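Local atomic coordinates of glyoxalase family protein (Bacillus cereus, PDB entry 1ZSW), a protein that is of unknown function but binds a zinc ion and belongs to the glyoxalase family, whose members share the vicinal oxygen chelate fold. Residues 133-138 with 226-231; 154-159 with 177-182; 249-254 with 295-300; 269-274 with 281-286. All blocks are in the same frame, centred on the assembly; numbering follows the deposited sequence. Where two conformers were deposited one is given.

Contact 1 of 4, residues 133-138 with 226-231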
loop_
_atom_site.group_PDB
_atom_site.type_symbol
_atom_site.label_atom_id
_atom_site.label_comp_id
_atom_site.label_asym_id
_atom_site.label_seq_id
_atom_site.Cartn_x
_atom_site.Cartn_y
_atom_site.Cartn_z
ATOM N N THR A 133 17.354 5.369 -12.860
ATOM C CA THR A 133 18.170 5.307 -11.633
ATOM C C THR A 133 18.143 3.906 -11.006
ATOM O O THR A 133 17.813 2.921 -11.679
ATOM C CB THR A 133 17.778 6.482 -10.659
ATOM O OG1 THR A 133 18.710 6.585 -9.560
ATOM C CG2 THR A 133 16.300 6.333 -10.124
ATOM N N THR A 134 18.482 3.850 -9.725
ATOM C CA THR A 134 18.526 2.624 -8.972
ATOM C C THR A 134 17.722 2.964 -7.715
ATOM O O THR A 134 17.766 4.103 -7.250
ATOM C CB THR A 134 19.997 2.273 -8.697
ATOM O OG1 THR A 134 20.656 2.055 -9.968
ATOM C CG2 THR A 134 20.130 1.038 -7.846
ATOM N N TYR A 135 16.917 2.018 -7.232
ATOM C CA TYR A 135 16.261 2.195 -5.938
ATOM C C TYR A 135 16.201 0.847 -5.263
ATOM O O TYR A 135 15.732 -0.101 -5.849
ATOM C CB TYR A 135 14.860 2.811 -6.093
ATOM C CG TYR A 135 14.241 3.054 -4.747
ATOM C CD1 TYR A 135 13.542 2.036 -4.099
ATOM C CD2 TYR A 135 14.355 4.294 -4.125
ATOM C CE1 TYR A 135 12.999 2.242 -2.832
ATOM C CE2 TYR A 135 13.828 4.520 -2.848
ATOM C CZ TYR A 135 13.121 3.473 -2.227
ATOM O OH TYR A 135 12.591 3.656 -0.958
ATOM N N ALA A 136 16.723 0.756 -4.035
ATOM C CA ALA A 136 16.818 -0.505 -3.314
ATOM C C ALA A 136 17.334 -1.659 -4.174
ATOM O O ALA A 136 16.755 -2.756 -4.213
ATOM C CB ALA A 136 15.446 -0.867 -2.675
ATOM N N ASN A 137 18.415 -1.374 -4.911
ATOM C CA ASN A 137 19.101 -2.379 -5.710
ATOM C C ASN A 137 18.357 -2.885 -6.947
ATOM O O ASN A 137 18.678 -3.942 -7.477
ATOM C CB ASN A 137 19.586 -3.523 -4.821
ATOM C CG ASN A 137 20.598 -3.047 -3.769
ATOM O OD1 ASN A 137 21.587 -2.397 -4.105
ATOM N ND2 ASN A 137 20.343 -3.356 -2.509
ATOM N N ARG A 138 17.384 -2.106 -7.415
ATOM C CA ARG A 138 16.659 -2.424 -8.632
ATOM C C ARG A 138 16.684 -1.248 -9.586
ATOM O O ARG A 138 16.629 -0.099 -9.157
ATOM C CB ARG A 138 15.188 -2.769 -8.297
ATOM C CG ARG A 138 15.061 -3.968 -7.407
ATOM C CD ARG A 138 13.594 -4.484 -7.320
ATOM N NE ARG A 138 13.548 -5.602 -6.377
ATOM C CZ ARG A 138 13.542 -5.430 -5.054
ATOM N NH1 ARG A 138 13.558 -4.203 -4.570
ATOM N NH2 ARG A 138 13.507 -6.477 -4.231
ATOM N N GLU A 226 8.755 -5.772 0.546
ATOM C CA GLU A 226 9.998 -5.094 0.905
ATOM C C GLU A 226 9.745 -3.733 1.530
ATOM O O GLU A 226 8.908 -2.978 1.037
ATOM C CB GLU A 226 10.895 -4.984 -0.306
ATOM C CG GLU A 226 12.299 -4.469 0.037
ATOM C CD GLU A 226 13.203 -4.472 -1.200
ATOM O OE1 GLU A 226 13.271 -3.444 -1.893
ATOM O OE2 GLU A 226 13.799 -5.535 -1.456
ATOM N N ILE A 227 10.472 -3.454 2.604
ATOM C CA ILE A 227 10.398 -2.152 3.296
ATOM C C ILE A 227 11.803 -1.568 3.357
ATOM O O ILE A 227 12.723 -2.259 3.782
ATOM C CB ILE A 227 9.824 -2.311 4.701
ATOM C CG1 ILE A 227 8.341 -2.753 4.572
ATOM C CG2 ILE A 227 9.855 -0.994 5.416
ATOM C CD1 ILE A 227 7.729 -2.992 5.964
ATOM N N VAL A 228 11.919 -0.322 2.931
ATOM C CA VAL A 228 13.157 0.464 3.014
ATOM C C VAL A 228 12.977 1.418 4.187
ATOM O O VAL A 228 12.065 2.251 4.178
ATOM C CB VAL A 228 13.358 1.267 1.723
ATOM C CG1 VAL A 228 14.607 2.174 1.864
ATOM C CG2 VAL A 228 13.532 0.315 0.546
ATOM N N VAL A 229 13.858 1.337 5.174
ATOM C CA VAL A 229 13.758 2.178 6.367
ATOM C C VAL A 229 14.902 3.189 6.317
ATOM O O VAL A 229 16.067 2.792 6.251
ATOM C CB VAL A 229 13.803 1.366 7.679
ATOM C CG1 VAL A 229 13.711 2.302 8.899
ATOM C CG2 VAL A 229 12.659 0.347 7.723
ATOM N N LYS A 230 14.531 4.457 6.311
ATOM C CA LYS A 230 15.513 5.566 6.262
ATOM C C LYS A 230 15.522 6.363 7.565
ATOM O O LYS A 230 14.474 6.736 8.114
ATOM C CB LYS A 230 15.195 6.530 5.111
ATOM C CG LYS A 230 15.257 5.881 3.723
ATOM C CD LYS A 230 14.920 6.860 2.636
ATOM C CE LYS A 230 15.989 7.903 2.404
ATOM N NZ LYS A 230 15.522 8.816 1.328
ATOM N N TYR A 231 16.730 6.669 8.053
ATOM C CA TYR A 231 16.847 7.524 9.219
ATOM C C TYR A 231 16.851 8.978 8.757
ATOM O O TYR A 231 17.607 9.357 7.842
ATOM C CB TYR A 231 18.163 7.208 9.960
ATOM C CG TYR A 231 18.542 8.301 10.955
ATOM C CD1 TYR A 231 19.742 8.981 10.828
ATOM C CD2 TYR A 231 17.690 8.661 11.993
ATOM C CE1 TYR A 231 20.105 9.981 11.742
ATOM C CE2 TYR A 231 18.036 9.682 12.893
ATOM C CZ TYR A 231 19.247 10.318 12.749
ATOM O OH TYR A 231 19.592 11.298 13.640
HETATM O O HOH W 1 16.288 -4.800 -2.433
#
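The CA atoms of A136 and V228, the nearest pair across the contact, stay 7.4 Å apart; the end of a hairpin meets strand 227-231 through side chains. The hairpin joins strands 133-135 and 138-144 by a type I' turn from Y135 to R138, within the vicinal oxygen chelate fold; two backbone hydrogen bonds between Y135 and R138 close it. R138 and E226 reach for each other from opposite directions in an end-on salt bridge, NH1 to OE1 at 2.8 Å and NH2 to OE2 at 2.9 Å. Both oxygens lie close to the guanidinium plane, but the carboxylate is turned 40° against it. OE1 is met on its syn side, whereas NH2 comes to OE2 from above the carboxylate plane, 43° out of it. S183 OG also bonds OE1, so the buried carboxylate of E226 has partners besides R138. A136 CB fits between the two halves of the contact, 3.5 Å from E226 OE1 and 3.9 Å from V228 CG2. The Y135 ring, with CG anti to the backbone N (chi1 -177°), stretches to V228: CE1 packs obliquely on CG2, and the hydroxyl oxygen, hydrogen-bonded to E185, passes V228 CB at 3.7 Å. One water donates to A136 O and to E226 OE2, at 2.8 Å from each.

Contact 2 of 4, residues 154-159 with 177-182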
loop_
_atom_site.group_PDB
_atom_site.type_symbol
_atom_site.label_atom_id
_atom_site.label_comp_id
_atom_site.label_asym_id
_atom_site.label_seq_id
_atom_site.Cartn_x
_atom_site.Cartn_y
_atom_site.Cartn_z
ATOM N N LEU A 154 9.856 0.178 -10.339
ATOM C CA LEU A 154 10.957 -0.741 -10.016
ATOM C C LEU A 154 10.890 -1.971 -10.915
ATOM O O LEU A 154 9.831 -2.583 -11.087
ATOM C CB LEU A 154 10.842 -1.206 -8.572
ATOM C CG LEU A 154 10.805 -0.172 -7.446
ATOM C CD1 LEU A 154 10.337 -0.876 -6.123
ATOM C CD2 LEU A 154 12.180 0.536 -7.318
ATOM N N VAL A 155 12.009 -2.359 -11.495
ATOM C CA VAL A 155 11.988 -3.500 -12.388
ATOM C C VAL A 155 11.913 -4.807 -11.673
ATOM O O VAL A 155 12.744 -5.112 -10.818
ATOM C CB VAL A 155 13.157 -3.482 -13.412
ATOM C CG1 VAL A 155 13.173 -4.783 -14.184
ATOM C CG2 VAL A 155 12.987 -2.294 -14.323
ATOM N N SER A 156 10.903 -5.590 -12.064
ATOM C CA SER A 156 10.598 -6.866 -11.452
ATOM C C SER A 156 11.204 -8.065 -12.167
ATOM O O SER A 156 11.333 -9.120 -11.567
ATOM C CB SER A 156 9.080 -7.065 -11.362
ATOM O OG SER A 156 8.514 -7.387 -12.638
ATOM N N ASN A 157 11.551 -7.902 -13.445
ATOM C CA ASN A 157 11.930 -9.037 -14.294
ATOM C C ASN A 157 10.745 -9.985 -14.488
ATOM O O ASN A 157 10.922 -11.179 -14.749
ATOM C CB ASN A 157 13.135 -9.790 -13.709
ATOM C CG ASN A 157 14.350 -8.898 -13.540
ATOM O OD1 ASN A 157 14.715 -8.151 -14.451
ATOM N ND2 ASN A 157 14.975 -8.962 -12.367
ATOM N N GLY A 158 9.536 -9.448 -14.342
ATOM C CA GLY A 158 8.318 -10.246 -14.511
ATOM C C GLY A 158 7.849 -11.000 -13.271
ATOM O O GLY A 158 6.778 -11.607 -13.289
ATOM N N GLU A 159 8.633 -10.966 -12.189
ATOM C CA GLU A 159 8.197 -11.567 -10.930
ATOM C C GLU A 159 6.917 -10.900 -10.461
ATOM O O GLU A 159 6.704 -9.681 -10.659
ATOM C CB GLU A 159 9.279 -11.495 -9.852
ATOM C CG GLU A 159 10.543 -12.307 -10.196
ATOM C CD GLU A 159 10.269 -13.804 -10.358
ATOM O OE1 GLU A 159 9.544 -14.385 -9.515
ATOM O OE2 GLU A 159 10.777 -14.404 -11.335
ATOM N N GLN A 177 2.402 -2.766 -17.841
ATOM C CA GLN A 177 1.528 -2.305 -16.755
ATOM C C GLN A 177 2.239 -2.455 -15.426
ATOM O O GLN A 177 2.994 -3.420 -15.199
ATOM C CB GLN A 177 0.230 -3.121 -16.684
ATOM C CG GLN A 177 -0.797 -2.622 -17.698
ATOM C CD GLN A 177 -2.117 -3.377 -17.642
ATOM O OE1 GLN A 177 -2.567 -3.813 -16.580
ATOM N NE2 GLN A 177 -2.748 -3.544 -18.812
ATOM N N ILE A 178 1.888 -1.535 -14.548
ATOM C CA ILE A 178 2.217 -1.679 -13.129
ATOM C C ILE A 178 1.675 -3.013 -12.636
ATOM O O ILE A 178 0.480 -3.323 -12.845
ATOM C CB ILE A 178 1.643 -0.497 -12.326
ATOM C CG1 ILE A 178 2.481 0.768 -12.624
ATOM C CG2 ILE A 178 1.744 -0.807 -10.825
ATOM C CD1 ILE A 178 1.766 2.032 -12.365
ATOM N N GLN A 179 2.519 -3.804 -11.973
ATOM C CA GLN A 179 2.107 -5.135 -11.500
ATOM C C GLN A 179 1.450 -5.086 -10.136
ATOM O O GLN A 179 0.383 -5.693 -9.919
ATOM C CB GLN A 179 3.264 -6.121 -11.498
ATOM C CG GLN A 179 3.887 -6.252 -12.887
ATOM C CD GLN A 179 5.213 -6.884 -12.797
ATOM O OE1 GLN A 179 6.229 -6.195 -12.770
ATOM N NE2 GLN A 179 5.225 -8.198 -12.684
ATOM N N GLY A 180 2.074 -4.346 -9.224
ATOM C CA GLY A 180 1.564 -4.178 -7.870
ATOM C C GLY A 180 2.710 -3.556 -7.096
ATOM O O GLY A 180 3.683 -3.059 -7.701
ATOM N N MET A 181 2.596 -3.605 -5.776
ATOM C CA MET A 181 3.550 -2.920 -4.892
ATOM C C MET A 181 4.844 -3.656 -4.783
ATOM O O MET A 181 4.871 -4.874 -4.648
ATOM C CB MET A 181 2.957 -2.781 -3.472
ATOM C CG MET A 181 1.719 -1.899 -3.524
ATOM S SD MET A 181 0.751 -2.029 -1.959
ATOM C CE MET A 181 1.914 -1.167 -0.972
ATOM N N GLY A 182 5.926 -2.868 -4.735
ATOM C CA GLY A 182 7.253 -3.390 -4.350
ATOM C C GLY A 182 7.729 -2.705 -3.071
ATOM O O GLY A 182 6.993 -2.664 -2.083
#
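Q179 reaches S156 and E159 with its side-chain amide, bridging the two ends of a type I' turn that follows strand 150-155 in the vicinal oxygen chelate fold. From CB, the chain leaves with CG anti to the carbonyl carbon (chi1 -57°) and runs extended to the amide, touching L108, P110 and W164 on the way. CD arrives 3.3 Å from S156 OG and 3.8 Å from E159 O, and the amide then divides its work. OE1 accepts a short hydrogen bond from S156 OG, 2.6 Å, which meets a lone pair in the carbonyl plane at a C=O...donor angle of 118°. NE2 gives a bent, weak bond to E159 O at 2.9 Å. The serine hydroxyl is busy as well: G158 N donates to OG at 2.9 Å, forming an ST turn, and V109 O is a further hydrogen-bond partner of OG. These grips tie the turn to the chain leading into strand 180-188 across strand 101-109, which runs between the two strands and bonds through its backbone to L154, S156 and Q179. The residues from E159 to Q177 form an irregular connection without helix or strand. Deeper in, where G182 has no side chain, L154 lies over the bare backbone, its CD1 4.4 Å from G182 CA.

Contact 3 of 4, residues 249-254 with 295-300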
loop_
_atom_site.group_PDB
_atom_site.type_symbol
_atom_site.label_atom_id
_atom_site.label_comp_id
_atom_site.label_asym_id
_atom_site.label_seq_id
_atom_site.Cartn_x
_atom_site.Cartn_y
_atom_site.Cartn_z
ATOM N N ILE A 249 -0.252 -4.851 5.660
ATOM C CA ILE A 249 0.455 -6.090 5.287
ATOM C C ILE A 249 -0.510 -7.260 5.325
ATOM O O ILE A 249 -1.488 -7.207 6.038
ATOM C CB ILE A 249 1.691 -6.359 6.173
ATOM C CG1 ILE A 249 1.296 -6.621 7.630
ATOM C CG2 ILE A 249 2.658 -5.124 6.090
ATOM C CD1 ILE A 249 2.485 -6.817 8.665
ATOM N N ARG A 250 -0.183 -8.308 4.566
ATOM C CA ARG A 250 -1.095 -9.425 4.328
ATOM C C ARG A 250 -0.983 -10.519 5.353
ATOM O O ARG A 250 0.129 -10.967 5.674
ATOM C CB ARG A 250 -0.797 -10.094 2.965
ATOM C CG ARG A 250 -1.047 -9.153 1.788
ATOM C CD ARG A 250 -0.448 -9.742 0.517
ATOM N NE ARG A 250 -0.991 -11.091 0.244
ATOM C CZ ARG A 250 -0.476 -11.955 -0.628
ATOM N NH1 ARG A 250 0.598 -11.642 -1.363
ATOM N NH2 ARG A 250 -1.043 -13.140 -0.754
ATOM N N VAL A 251 -2.152 -11.006 5.795
ATOM C CA VAL A 251 -2.188 -12.313 6.486
ATOM C C VAL A 251 -3.221 -13.214 5.806
ATOM O O VAL A 251 -4.077 -12.742 5.101
ATOM C CB VAL A 251 -2.412 -12.164 7.994
ATOM C CG1 VAL A 251 -1.342 -11.226 8.571
ATOM C CG2 VAL A 251 -3.837 -11.682 8.269
ATOM N N LYS A 252 -3.086 -14.529 5.986
ATOM C CA LYS A 252 -3.887 -15.490 5.238
ATOM C C LYS A 252 -5.352 -15.519 5.625
ATOM O O LYS A 252 -6.208 -15.683 4.773
ATOM C CB LYS A 252 -3.284 -16.890 5.393
ATOM C CG LYS A 252 -3.913 -17.909 4.491
ATOM C CD LYS A 252 -3.321 -19.253 4.837
ATOM C CE LYS A 252 -3.592 -20.240 3.737
ATOM N NZ LYS A 252 -2.955 -21.518 4.120
ATOM N N ASN A 253 -5.631 -15.401 6.907
ATOM C CA ASN A 253 -6.988 -15.627 7.423
ATOM C C ASN A 253 -7.163 -15.024 8.802
ATOM O O ASN A 253 -6.252 -14.402 9.381
ATOM C CB ASN A 253 -7.272 -17.147 7.486
ATOM C CG ASN A 253 -6.203 -17.883 8.231
ATOM O OD1 ASN A 253 -5.694 -17.408 9.255
ATOM N ND2 ASN A 253 -5.806 -19.049 7.711
ATOM N N ASP A 254 -8.366 -15.186 9.357
ATOM C CA ASP A 254 -8.678 -14.606 10.652
ATOM C C ASP A 254 -7.860 -15.207 11.788
ATOM O O ASP A 254 -7.611 -14.548 12.792
ATOM C CB ASP A 254 -10.175 -14.782 10.969
ATOM C CG ASP A 254 -11.067 -13.931 10.104
ATOM O OD1 ASP A 254 -10.574 -13.065 9.348
ATOM O OD2 ASP A 254 -12.301 -14.157 10.147
ATOM N N ILE A 295 -2.830 -4.674 9.692
ATOM C CA ILE A 295 -2.645 -6.082 9.350
ATOM C C ILE A 295 -3.992 -6.548 8.795
ATOM O O ILE A 295 -4.981 -6.463 9.502
ATOM C CB ILE A 295 -2.273 -6.910 10.615
ATOM C CG1 ILE A 295 -1.076 -6.257 11.317
ATOM C CG2 ILE A 295 -1.935 -8.370 10.226
ATOM C CD1 ILE A 295 -0.592 -6.971 12.596
ATOM N N ALA A 296 -4.021 -7.004 7.542
ATOM C CA ALA A 296 -5.286 -7.259 6.849
ATOM C C ALA A 296 -5.317 -8.663 6.276
ATOM O O ALA A 296 -4.342 -9.141 5.660
ATOM C CB ALA A 296 -5.532 -6.241 5.726
ATOM N N THR A 297 -6.477 -9.313 6.401
ATOM C CA THR A 297 -6.631 -10.596 5.703
ATOM C C THR A 297 -6.724 -10.474 4.179
ATOM O O THR A 297 -7.263 -9.490 3.631
ATOM C CB THR A 297 -7.882 -11.368 6.240
ATOM O OG1 THR A 297 -9.082 -10.647 5.897
ATOM C CG2 THR A 297 -7.784 -11.563 7.762
ATOM N N ASP A 298 -6.219 -11.476 3.472
ATOM C CA ASP A 298 -6.261 -11.504 2.001
ATOM C C ASP A 298 -7.678 -11.510 1.474
ATOM O O ASP A 298 -7.983 -10.858 0.484
ATOM C CB ASP A 298 -5.506 -12.724 1.441
ATOM C CG ASP A 298 -4.002 -12.495 1.323
ATOM O OD1 ASP A 298 -3.526 -11.337 1.386
ATOM O OD2 ASP A 298 -3.280 -13.492 1.114
ATOM N N GLY A 299 -8.552 -12.225 2.168
ATOM C CA GLY A 299 -9.935 -12.300 1.725
ATOM C C GLY A 299 -10.926 -11.598 2.622
ATOM O O GLY A 299 -10.624 -11.251 3.769
ATOM N N PRO A 300 -12.185 -11.505 2.155
ATOM C CA PRO A 300 -12.654 -12.115 0.894
ATOM C C PRO A 300 -12.406 -11.323 -0.381
ATOM O O PRO A 300 -12.525 -11.886 -1.495
ATOM C CB PRO A 300 -14.151 -12.295 1.147
ATOM C CG PRO A 300 -14.509 -11.245 2.117
ATOM C CD PRO A 300 -13.280 -10.920 2.945
HETATM O O HOH W 2 -8.459 -14.251 4.285
HETATM O O HOH W 3 -11.183 -12.182 6.871
#
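I249, R250 and V251 pair in register with I295, A296 and T297 as parallel strands whose short axes pass 4.7 Å apart at 45°. A296 N donates to I249 O at 3.0 Å, V251 N to A296 O, and D298 N to V251 O, the last bond already at the corner where the second chain turns. R250 extends the ladder with its side chain. Bent at chi3 (57°), it brings the guanidinium side-on to D298: NE binds OD1 at 2.8 Å and NH2 binds OD2 at 2.9 Å, both oxygens approached on their syn side. The planes of the two groups stand 36° apart. These are the first and last strands of a beta-alpha-beta-beta-beta module of the vicinal oxygen chelate fold, side by side in the sheet, with helix 254-266 following the first. R250 and A296 share a face with the zinc ligands H246 and E294, and the A296 side chain comes about 4 Å, at the nearest atoms, from that of the third ligand, H33. The other face turns to the helix: V251 and I295 pack against W260, and V251 CG1 presses on I295 CG2 at a tight 3.4 Å. At the helix start N253 is the N-cap, its OD1 taking a hydrogen bond from E256 N. D254 leans back so that OD1 lies 3.5 Å from T297 CG2, while its OD2 forms a salt bridge with K281. A water donates to both D254 OD1 and T297 OG1; T297 OG1 itself donates to G299 O at 2.7 Å. Another water links K252 O with G299 N.

Contact 4 of 4, residues 269-274 with 281-286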
loop_
_atom_site.group_PDB
_atom_site.type_symbol
_atom_site.label_atom_id
_atom_site.label_comp_id
_atom_site.label_asym_id
_atom_site.label_seq_id
_atom_site.Cartn_x
_atom_site.Cartn_y
_atom_site.Cartn_z
ATOM N N PHE A 269 2.381 -2.437 22.100
ATOM C CA PHE A 269 1.644 -1.597 21.184
ATOM C C PHE A 269 0.143 -1.724 21.473
ATOM O O PHE A 269 -0.349 -2.763 21.971
ATOM C CB PHE A 269 1.950 -1.952 19.724
ATOM C CG PHE A 269 3.395 -1.734 19.345
ATOM C CD1 PHE A 269 4.093 -2.697 18.635
ATOM C CD2 PHE A 269 4.051 -0.559 19.703
ATOM C CE1 PHE A 269 5.437 -2.491 18.284
ATOM C CE2 PHE A 269 5.391 -0.365 19.365
ATOM C CZ PHE A 269 6.070 -1.344 18.633
ATOM N N HIS A 270 -0.590 -0.703 21.083
ATOM C CA HIS A 270 -2.004 -0.620 21.357
ATOM C C HIS A 270 -2.766 -0.887 20.065
ATOM O O HIS A 270 -2.692 -0.094 19.127
ATOM C CB HIS A 270 -2.312 0.756 21.934
ATOM C CG HIS A 270 -1.952 0.887 23.383
ATOM N ND1 HIS A 270 -0.685 0.637 23.864
ATOM C CD2 HIS A 270 -2.702 1.220 24.460
ATOM C CE1 HIS A 270 -0.666 0.819 25.171
ATOM N NE2 HIS A 270 -1.878 1.178 25.557
ATOM N N SER A 271 -3.478 -2.015 20.028
ATOM C CA SER A 271 -4.161 -2.464 18.827
ATOM C C SER A 271 -5.521 -1.775 18.775
ATOM O O SER A 271 -6.124 -1.553 19.819
ATOM C CB SER A 271 -4.389 -3.953 18.914
ATOM O OG SER A 271 -5.354 -4.371 17.976
ATOM N N SER A 272 -5.999 -1.440 17.573
ATOM C CA SER A 272 -7.385 -1.001 17.364
ATOM C C SER A 272 -8.426 -2.076 17.670
ATOM O O SER A 272 -9.643 -1.777 17.771
ATOM C CB SER A 272 -7.558 -0.580 15.908
ATOM O OG SER A 272 -7.416 -1.716 15.070
ATOM N N GLY A 273 -7.978 -3.318 17.797
ATOM C CA GLY A 273 -8.907 -4.441 17.792
ATOM C C GLY A 273 -9.212 -4.833 16.357
ATOM O O GLY A 273 -9.017 -4.009 15.431
ATOM N N ILE A 274 -9.642 -6.074 16.150
ATOM C CA ILE A 274 -10.019 -6.530 14.813
ATOM C C ILE A 274 -11.313 -5.857 14.388
ATOM O O ILE A 274 -12.329 -5.909 15.112
ATOM C CB ILE A 274 -10.110 -8.069 14.742
ATOM C CG1 ILE A 274 -8.700 -8.629 15.009
ATOM C CG2 ILE A 274 -10.724 -8.532 13.400
ATOM C CD1 ILE A 274 -8.605 -10.173 15.194
ATOM N N LYS A 281 -10.820 -8.389 7.025
ATOM C CA LYS A 281 -10.758 -7.966 8.418
ATOM C C LYS A 281 -9.337 -7.460 8.713
ATOM O O LYS A 281 -8.358 -7.927 8.099
ATOM C CB LYS A 281 -11.134 -9.088 9.384
ATOM C CG LYS A 281 -12.531 -9.709 9.148
ATOM C CD LYS A 281 -12.884 -10.451 10.459
ATOM C CE LYS A 281 -14.203 -11.246 10.389
ATOM N NZ LYS A 281 -14.176 -12.243 9.314
ATOM N N SER A 282 -9.232 -6.505 9.609
ATOM C CA SER A 282 -7.919 -5.940 9.900
ATOM C C SER A 282 -7.805 -5.386 11.300
ATOM O O SER A 282 -8.836 -5.197 11.999
ATOM C CB SER A 282 -7.624 -4.888 8.876
ATOM O OG SER A 282 -8.366 -3.718 9.118
ATOM N N LEU A 283 -6.574 -5.071 11.691
ATOM C CA LEU A 283 -6.343 -4.319 12.888
ATOM C C LEU A 283 -5.252 -3.311 12.597
ATOM O O LEU A 283 -4.470 -3.502 11.647
ATOM C CB LEU A 283 -5.952 -5.237 14.042
ATOM C CG LEU A 283 -4.567 -5.869 13.965
ATOM C CD1 LEU A 283 -3.455 -5.040 14.555
ATOM C CD2 LEU A 283 -4.655 -7.216 14.719
ATOM N N TYR A 284 -5.270 -2.218 13.331
ATOM C CA TYR A 284 -4.260 -1.169 13.163
ATOM C C TYR A 284 -3.436 -1.004 14.434
ATOM O O TYR A 284 -3.917 -1.155 15.556
ATOM C CB TYR A 284 -4.944 0.181 12.881
ATOM C CG TYR A 284 -5.852 0.190 11.662
ATOM C CD1 TYR A 284 -5.452 0.772 10.442
ATOM C CD2 TYR A 284 -7.124 -0.409 11.733
ATOM C CE1 TYR A 284 -6.358 0.764 9.350
ATOM C CE2 TYR A 284 -7.988 -0.442 10.674
ATOM C CZ TYR A 284 -7.610 0.136 9.489
ATOM O OH TYR A 284 -8.565 0.042 8.487
ATOM N N PHE A 285 -2.170 -0.623 14.274
ATOM C CA PHE A 285 -1.350 -0.262 15.433
ATOM C C PHE A 285 -0.291 0.699 14.958
ATOM O O PHE A 285 0.099 0.661 13.761
ATOM C CB PHE A 285 -0.706 -1.503 16.117
ATOM C CG PHE A 285 0.413 -2.146 15.308
ATOM C CD1 PHE A 285 1.749 -1.834 15.568
ATOM C CD2 PHE A 285 0.114 -3.015 14.274
ATOM C CE1 PHE A 285 2.769 -2.432 14.794
ATOM C CE2 PHE A 285 1.127 -3.619 13.521
ATOM C CZ PHE A 285 2.443 -3.304 13.788
ATOM N N ARG A 286 0.161 1.564 15.859
ATOM C CA ARG A 286 1.284 2.469 15.556
ATOM C C ARG A 286 2.521 1.957 16.252
ATOM O O ARG A 286 2.459 1.501 17.427
ATOM C CB ARG A 286 0.978 3.872 16.056
ATOM C CG ARG A 286 0.136 4.627 15.164
ATOM C CD ARG A 286 0.164 6.127 15.445
ATOM N NE ARG A 286 -0.967 6.700 14.740
ATOM C CZ ARG A 286 -0.954 7.203 13.509
ATOM N NH1 ARG A 286 0.167 7.267 12.792
ATOM N NH2 ARG A 286 -2.093 7.660 12.989
HETATM O O HOH W 4 1.144 1.639 20.028
HETATM O O HOH W 5 -1.071 2.036 18.463
#
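F269 and F285 lie nearly parallel, 27° between planes, but slid so far apart (centroids 5.7 Å) that they barely overlap; they meet through F269 CD1 and F285 CD1 at 4.0 Å. R286 O approaches the F269 ring obliquely, 3.5 Å from CD2. The Y284 ring has S272 OG at its edge, in plane, 3.6 Å from CD2; it pairs edge-to-face with the zinc ligand H246, and its side chain comes about 4 Å from the zinc at the nearest atoms. S272 OG stands between its own backbone N and carbonyl carbon (chi1 66°), where it accepts a hydrogen bond from Y284 N at 2.8 Å and donates to G273 O; S272 N returns a bond to Y284 O at 2.9 Å. S271 OG accepts from G273 N in an ST turn and also bonds E261. S282 OG hydrogen-bonds E294 OE2, another zinc ligand. Towards F269, two waters bridge the antiparallel chains, one joining H270 N to R286 O, the other H270 O to R286 N. Residues 269-274 thus run along strand 280-286 of the vicinal oxygen chelate fold, on the side away from strand 292-300, with F269, I274 and L283 packed on helix 254-266 and F269 also reaching helix 191-201.

How the contacts relate
Contact 2 is nested along the chain inside the loop closed by contact 1, and contact 4 inside that closed by contact 3; the first pair comes before the second. Contacts 1 and 2 have centres about 15 Å apart, touch where Y135 packs on L154, and both reach the sheet in which strands 180-188 and 227-231 are neighbours. Contacts 3 and 4, centres about 13 Å apart, share the other sheet through adjacent strands 280-286 and 292-300. Centres of contacts 2 and 4 are about 29 Å apart, on opposite sides of the chain's centre. The zinc site lies beside contacts 3 and 4; contact 1 joins the two glyoxalase-family regions, and contacts 1 and 2 both lie away from the metal.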